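PDB 2Q74: inositol-1-monophosphatase SuhB from Mycobacterium tuberculosis, which probably dephosphorylates inositol 1-phosphate to free myo-inositol, using magnesium, in the last step of myo-inositol biosynthesis. Local coordinates for residues P79-E84 with T100-P105. Sequence-based numbering, arbitrary orientation.
Sequences PILGEE and TWVLDP
Ile80 and Leu81 pair with Trp101 and Val102 as a short parallel ladder at the edge of the larger sheet in the layered inositol monophosphatase fold, an example of how strand ends and the loops after them can bring acidic side chains to a probable metal site. Trp101 N donates to Pro79 O (2.9 Å, 166° at the hydrogen), Leu81 N to Trp101 O, and Leu103 N to Leu81 O (3.2 Å). Packing is closer on the face of Ile80 and Trp101, against helices 55-74 and 8-33. With CG1 of Ile80 beside its own backbone N (chi1 -51°), CD1 reaches Trp101 CB at 3.7 Å and meets the indole obliquely; Ile80 CG2 touches Leu103 CD2. The indole NE1 donates to Asp78 OD2, anchoring that edge of the ring. The face of Leu81 is looser: its CD2 stays 4.3 Å from Val102 CG1, and Leu81 is partly exposed whereas Val102 is buried beside Trp234. Past the ladder come Glu83 and Asp104, probably magnesium ligands, as in related phosphatases. Asp104 OD1 also accepts from Ile106 N, and Asp60 and Asp235 add acidic groups, consistent with a cation pocket. Glu83 OE1 stands 3.1 Å from Asp104 OD1, the carboxylate planes turned 62° apart.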
loop_
_atom_site.group_PDB
_atom_site.type_symbol
_atom_site.label_atom_id
_atom_site.label_comp_id
_atom_site.label_asym_id
_atom_site.label_seq_id
_atom_site.Cartn_x
_atom_site.Cartn_y
_atom_site.Cartn_z
ATOM N N PRO A 79 -7.801 11.993 -31.119
ATOM C CA PRO A 79 -6.480 12.314 -30.608
ATOM C C PRO A 79 -6.105 11.531 -29.367
ATOM O O PRO A 79 -6.961 11.209 -28.550
ATOM C CB PRO A 79 -6.594 13.802 -30.266
ATOM C CG PRO A 79 -7.685 14.291 -31.117
ATOM C CD PRO A 79 -8.660 13.186 -31.149
ATOM N N ILE A 80 -4.814 11.262 -29.243
ATOM C CA ILE A 80 -4.255 10.514 -28.133
ATOM C C ILE A 80 -3.133 11.335 -27.512
ATOM O O ILE A 80 -2.103 11.574 -28.148
ATOM C CB ILE A 80 -3.631 9.165 -28.591
ATOM C CG1 ILE A 80 -4.601 8.349 -29.462
ATOM C CG2 ILE A 80 -3.159 8.403 -27.390
ATOM C CD1 ILE A 80 -5.937 8.113 -28.849
ATOM N N LEU A 81 -3.338 11.771 -26.273
ATOM C CA LEU A 81 -2.253 12.318 -25.456
ATOM C C LEU A 81 -1.732 11.207 -24.542
ATOM O O LEU A 81 -2.378 10.824 -23.562
ATOM C CB LEU A 81 -2.733 13.510 -24.627
ATOM C CG LEU A 81 -1.748 14.073 -23.588
ATOM C CD1 LEU A 81 -0.501 14.654 -24.235
ATOM C CD2 LEU A 81 -2.421 15.116 -22.718
ATOM N N GLY A 82 -0.569 10.671 -24.888
ATOM C CA GLY A 82 0.039 9.629 -24.090
ATOM C C GLY A 82 1.023 10.187 -23.090
ATOM O O GLY A 82 1.299 11.392 -23.054
ATOM N N GLU A 83 1.563 9.294 -22.272
ATOM C CA GLU A 83 2.686 9.636 -21.410
ATOM C C GLU A 83 3.889 10.082 -22.269
ATOM O O GLU A 83 4.845 10.657 -21.743
ATOM C CB GLU A 83 3.031 8.424 -20.531
ATOM C CG GLU A 83 3.921 8.719 -19.330
ATOM C CD GLU A 83 4.733 7.502 -18.898
ATOM O OE1 GLU A 83 4.176 6.371 -18.853
ATOM O OE2 GLU A 83 5.937 7.695 -18.609
ATOM N N GLU A 84 3.796 9.839 -23.588
ATOM C CA GLU A 84 4.847 10.147 -24.574
ATOM C C GLU A 84 4.265 10.671 -25.910
ATOM O O GLU A 84 4.492 10.077 -26.978
ATOM C CB GLU A 84 5.674 8.884 -24.841
ATOM C CG GLU A 84 4.882 7.759 -25.514
ATOM C CD GLU A 84 5.487 6.395 -25.272
ATOM O OE1 GLU A 84 5.408 5.931 -24.113
ATOM O OE2 GLU A 84 6.028 5.780 -26.228
ATOM N N THR A 100 -10.393 13.358 -26.722
ATOM C CA THR A 100 -8.971 13.069 -26.602
ATOM C C THR A 100 -8.740 12.022 -25.519
ATOM O O THR A 100 -9.187 12.184 -24.380
ATOM C CB THR A 100 -8.165 14.324 -26.230
ATOM O OG1 THR A 100 -8.172 15.234 -27.329
ATOM C CG2 THR A 100 -6.709 13.966 -25.872
ATOM N N TRP A 101 -8.029 10.959 -25.871
ATOM C CA TRP A 101 -7.754 9.899 -24.915
ATOM C C TRP A 101 -6.448 10.184 -24.209
ATOM O O TRP A 101 -5.404 10.269 -24.842
ATOM C CB TRP A 101 -7.756 8.545 -25.606
ATOM C CG TRP A 101 -9.085 8.286 -26.179
ATOM C CD1 TRP A 101 -9.514 8.659 -27.403
ATOM C CD2 TRP A 101 -10.191 7.651 -25.533
ATOM N NE1 TRP A 101 -10.816 8.277 -27.583
ATOM C CE2 TRP A 101 -11.263 7.661 -26.448
ATOM C CE3 TRP A 101 -10.382 7.064 -24.268
ATOM C CZ2 TRP A 101 -12.518 7.116 -26.149
ATOM C CZ3 TRP A 101 -11.627 6.517 -23.962
ATOM C CH2 TRP A 101 -12.682 6.550 -24.906
ATOM N N VAL A 102 -6.533 10.380 -22.895
ATOM C CA VAL A 102 -5.371 10.673 -22.066
ATOM C C VAL A 102 -5.013 9.405 -21.322
ATOM O O VAL A 102 -5.850 8.855 -20.602
ATOM C CB VAL A 102 -5.674 11.757 -21.025
ATOM C CG1 VAL A 102 -4.411 12.162 -20.273
ATOM C CG2 VAL A 102 -6.313 12.980 -21.692
ATOM N N LEU A 103 -3.783 8.921 -21.480
ATOM C CA LEU A 103 -3.490 7.646 -20.874
ATOM C C LEU A 103 -2.111 7.433 -20.253
ATOM O O LEU A 103 -1.151 8.130 -20.573
ATOM C CB LEU A 103 -3.902 6.510 -21.810
ATOM C CG LEU A 103 -3.353 6.310 -23.214
ATOM C CD1 LEU A 103 -4.536 6.055 -24.155
ATOM C CD2 LEU A 103 -2.584 7.473 -23.696
ATOM N N ASP A 104 -2.076 6.505 -19.295
ATOM C CA ASP A 104 -0.847 6.011 -18.692
ATOM C C ASP A 104 -0.942 4.484 -18.578
ATOM O O ASP A 104 -1.745 3.952 -17.795
ATOM C CB ASP A 104 -0.583 6.617 -17.312
ATOM C CG ASP A 104 0.838 6.339 -16.816
ATOM O OD1 ASP A 104 1.552 5.563 -17.478
ATOM O OD2 ASP A 104 1.256 6.889 -15.779
ATOM N N PRO A 105 -0.118 3.773 -19.354
ATOM C CA PRO A 105 -0.082 2.311 -19.301
ATOM C C PRO A 105 0.340 1.729 -17.947
ATOM O O PRO A 105 -0.141 0.663 -17.559
ATOM C CB PRO A 105 0.960 1.953 -20.356
ATOM C CG PRO A 105 1.033 3.156 -21.237
ATOM C CD PRO A 105 0.832 4.302 -20.338
#